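Local coordinates for VgrG protein (Vibrio cholerae, PDB 4DTH) that probably cross-links actin monomers in the host cell through its actin cross-linking domain, which binds ATP and magnesium, at residues K270-W275 and E351-P356. Numbering follows the deposited sequence.
Sequences KVKNAW and EFRTVP. With ATP (adenosine-5'-triphosphate), chain B; SO4 (sulfate ion), chain F.
Bent at chi2 (-68°) and again at chi3 (-69°), Arg353 folds its guanidinium back against helix 269-275, while Lys272, extended beyond CG, runs across it toward the triphosphate, where its NZ makes a weak hydrogen bond of 3.4 Å to ATP O1G. The contact lies beside the ATP and magnesium site of the actin cross-linking domain, to which it gives Lys272 and Glu351, where the short helix meets the loop that follows strand 343-352. CB of Lys272 sits over the centre of the guanidinium, 3.6 Å from Arg353 CZ, so that the aliphatic root of the lysine packs on the flat face of the arginine and leaves the N-H groups at the rim available for bonding. Asn273 suits the next helical position because its amide oxygen can serve two donors: OD1, near the guanidinium plane, takes a hydrogen bond from Arg353 NE at 2.8 Å and a weak one from Arg353 NH2. The amide itself is turned 40° from that plane. On another part of the rim, Arg353 NH1 forms a salt bridge of 2.8 Å with OE2 of Glu351, on its syn side but tilted out of the carboxylate plane. Glu351 also binds magnesium together with Glu28 and Gln174, so Arg353 acts as a second-shell partner of a metal ligand and may help to hold that carboxylate in place. Lysine and arginine together suit a place for anions: a sulfate ion, probably from the crystallisation liquor, is held by both, bonded by Lys272 NZ to O3 at 3.0 Å. Arg353 grips the same ion with two nearly straight bonds, NH1 to sulfate O4 at 2.9 Å and NH2 to sulfate O2 at 2.8 Å.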
loop_
_atom_site.group_PDB
_atom_site.type_symbol
_atom_site.label_atom_id
_atom_site.label_comp_id
_atom_site.label_asym_id
_atom_site.label_seq_id
_atom_site.Cartn_x
_atom_site.Cartn_y
_atom_site.Cartn_z
ATOM N N LYS A 270 11.333 -6.132 -5.363
ATOM C CA LYS A 270 11.138 -7.067 -6.468
ATOM C C LYS A 270 10.159 -8.192 -6.135
ATOM O O LYS A 270 9.466 -8.677 -7.029
ATOM C CB LYS A 270 12.452 -7.561 -7.090
ATOM C CG LYS A 270 13.309 -8.451 -6.237
ATOM C CD LYS A 270 14.611 -8.700 -6.984
ATOM C CE LYS A 270 15.728 -9.043 -6.057
ATOM N NZ LYS A 270 16.961 -9.403 -6.804
ATOM N N VAL A 271 10.080 -8.579 -4.846
ATOM C CA VAL A 271 9.138 -9.605 -4.390
ATOM C C VAL A 271 7.725 -9.011 -4.426
ATOM O O VAL A 271 6.802 -9.648 -4.938
ATOM C CB VAL A 271 9.509 -10.198 -3.008
ATOM C CG1 VAL A 271 8.450 -11.198 -2.528
ATOM C CG2 VAL A 271 10.885 -10.858 -3.057
ATOM N N LYS A 272 7.565 -7.778 -3.912
ATOM C CA LYS A 272 6.269 -7.098 -3.951
ATOM C C LYS A 272 5.797 -6.935 -5.404
ATOM O O LYS A 272 4.621 -7.166 -5.692
ATOM C CB LYS A 272 6.387 -5.719 -3.290
ATOM C CG LYS A 272 6.544 -5.737 -1.784
ATOM C CD LYS A 272 6.560 -4.272 -1.316
ATOM C CE LYS A 272 6.545 -4.109 0.171
ATOM N NZ LYS A 272 6.486 -2.667 0.544
ATOM N N ASN A 273 6.727 -6.588 -6.326
ATOM C CA ASN A 273 6.411 -6.429 -7.749
ATOM C C ASN A 273 5.925 -7.728 -8.381
ATOM O O ASN A 273 5.022 -7.695 -9.213
ATOM C CB ASN A 273 7.606 -5.863 -8.514
ATOM C CG ASN A 273 7.847 -4.399 -8.233
ATOM O OD1 ASN A 273 7.011 -3.704 -7.642
ATOM N ND2 ASN A 273 9.010 -3.902 -8.623
ATOM N N ALA A 274 6.489 -8.871 -7.948
ATOM C CA ALA A 274 6.105 -10.189 -8.451
ATOM C C ALA A 274 4.645 -10.549 -8.145
ATOM O O ALA A 274 4.052 -11.307 -8.904
ATOM C CB ALA A 274 7.043 -11.256 -7.925
ATOM N N TRP A 275 4.049 -9.994 -7.061
ATOM C CA TRP A 275 2.633 -10.220 -6.754
ATOM C C TRP A 275 1.744 -9.510 -7.796
ATOM O O TRP A 275 0.656 -10.006 -8.094
ATOM C CB TRP A 275 2.270 -9.677 -5.361
ATOM C CG TRP A 275 2.709 -10.555 -4.231
ATOM C CD1 TRP A 275 3.883 -10.479 -3.545
ATOM C CD2 TRP A 275 1.950 -11.607 -3.620
ATOM N NE1 TRP A 275 3.901 -11.410 -2.533
ATOM C CE2 TRP A 275 2.748 -12.149 -2.585
ATOM C CE3 TRP A 275 0.694 -12.187 -3.881
ATOM C CZ2 TRP A 275 2.333 -13.237 -1.808
ATOM C CZ3 TRP A 275 0.270 -13.249 -3.091
ATOM C CH2 TRP A 275 1.083 -13.764 -2.069
ATOM N N GLU A 351 -2.679 -3.603 -3.254
ATOM C CA GLU A 351 -1.871 -2.570 -3.883
ATOM C C GLU A 351 -1.516 -2.954 -5.314
ATOM O O GLU A 351 -0.895 -3.999 -5.548
ATOM C CB GLU A 351 -0.596 -2.340 -3.047
ATOM C CG GLU A 351 0.359 -1.316 -3.635
ATOM C CD GLU A 351 1.650 -1.141 -2.860
ATOM O OE1 GLU A 351 1.614 -1.202 -1.612
ATOM O OE2 GLU A 351 2.687 -0.866 -3.502
ATOM N N PHE A 352 -1.881 -2.088 -6.265
ATOM C CA PHE A 352 -1.527 -2.259 -7.673
ATOM C C PHE A 352 -0.143 -1.634 -7.822
ATOM O O PHE A 352 -0.010 -0.406 -7.783
ATOM C CB PHE A 352 -2.562 -1.574 -8.582
ATOM C CG PHE A 352 -3.879 -2.314 -8.612
ATOM C CD1 PHE A 352 -4.812 -2.150 -7.590
ATOM C CD2 PHE A 352 -4.180 -3.186 -9.653
ATOM C CE1 PHE A 352 -6.027 -2.847 -7.613
ATOM C CE2 PHE A 352 -5.404 -3.866 -9.684
ATOM C CZ PHE A 352 -6.309 -3.705 -8.657
ATOM N N ARG A 353 0.891 -2.482 -7.933
ATOM C CA ARG A 353 2.303 -2.069 -8.040
ATOM C C ARG A 353 2.539 -1.152 -9.236
ATOM O O ARG A 353 3.316 -0.202 -9.152
ATOM C CB ARG A 353 3.235 -3.286 -8.030
ATOM C CG ARG A 353 3.135 -4.107 -6.719
ATOM C CD ARG A 353 3.685 -3.359 -5.500
ATOM N NE ARG A 353 5.142 -3.202 -5.581
ATOM C CZ ARG A 353 5.877 -2.461 -4.759
ATOM N NH1 ARG A 353 5.302 -1.778 -3.775
ATOM N NH2 ARG A 353 7.196 -2.409 -4.904
ATOM N N THR A 354 1.839 -1.442 -10.339
ATOM C CA THR A 354 1.766 -0.609 -11.542
ATOM C C THR A 354 0.267 -0.334 -11.690
ATOM O O THR A 354 -0.535 -1.277 -11.609
ATOM C CB THR A 354 2.356 -1.351 -12.765
ATOM O OG1 THR A 354 3.770 -1.423 -12.608
ATOM C CG2 THR A 354 2.054 -0.640 -14.088
ATOM N N VAL A 355 -0.116 0.939 -11.879
ATOM C CA VAL A 355 -1.534 1.280 -12.018
ATOM C C VAL A 355 -2.045 0.730 -13.370
ATOM O O VAL A 355 -1.502 1.103 -14.415
ATOM C CB VAL A 355 -1.827 2.795 -11.853
ATOM C CG1 VAL A 355 -3.321 3.080 -11.998
ATOM C CG2 VAL A 355 -1.315 3.318 -10.509
ATOM N N PRO A 356 -3.061 -0.160 -13.368
ATOM C CA PRO A 356 -3.567 -0.689 -14.647
ATOM C C PRO A 356 -4.426 0.348 -15.366
ATOM O O PRO A 356 -4.835 1.342 -14.753
ATOM C CB PRO A 356 -4.388 -1.910 -14.215
ATOM C CG PRO A 356 -4.906 -1.538 -12.861
ATOM C CD PRO A 356 -3.819 -0.707 -12.220
HETATM P PG ATP B . 3.977 -0.502 2.649
HETATM O O1G ATP B . 3.579 -1.047 1.314
HETATM O O2G ATP B . 3.733 -1.509 3.738
HETATM O O3G ATP B . 5.424 -0.100 2.690
HETATM P PB ATP B . 2.861 1.786 3.998
HETATM O O1B ATP B . 2.855 1.110 5.312
HETATM O O2B ATP B . 3.990 2.787 3.977
HETATM O O3B ATP B . 3.060 0.784 2.911
HETATM P PA ATP B . 0.055 2.157 4.041
HETATM O O1A ATP B . 0.028 0.810 4.650
HETATM O O2A ATP B . -0.534 3.137 5.059
HETATM O O3A ATP B . 1.466 2.539 3.755
HETATM O "O5'" ATP B . -0.807 2.127 2.687
HETATM C "C5'" ATP B . -1.108 3.405 2.104
HETATM C "C4'" ATP B . -2.040 3.292 0.927
HETATM O "O4'" ATP B . -3.258 2.595 1.318
HETATM C "C3'" ATP B . -2.506 4.643 0.384
HETATM O "O3'" ATP B . -2.690 4.630 -1.030
HETATM C "C2'" ATP B . -3.822 4.841 1.124
HETATM O "O2'" ATP B . -4.668 5.823 0.548
HETATM C "C1'" ATP B . -4.369 3.431 1.029
HETATM N N9 ATP B . -5.479 3.099 1.926
HETATM C C8 ATP B . -5.487 3.163 3.293
HETATM N N7 ATP B . -6.625 2.791 3.829
HETATM C C5 ATP B . -7.421 2.465 2.739
HETATM C C6 ATP B . -8.741 1.984 2.626
HETATM N N6 ATP B . -9.540 1.736 3.672
HETATM N N1 ATP B . -9.216 1.745 1.382
HETATM C C2 ATP B . -8.424 1.971 0.330
HETATM N N3 ATP B . -7.170 2.417 0.312
HETATM C C4 ATP B . -6.717 2.653 1.556
HETATM S S SO4 F . 8.351 -0.309 -2.020
HETATM O O1 SO4 F . 9.042 0.951 -1.729
HETATM O O2 SO4 F . 8.764 -0.796 -3.313
HETATM O O3 SO4 F . 8.665 -1.262 -0.972
HETATM O O4 SO4 F . 6.905 -0.080 -2.022
#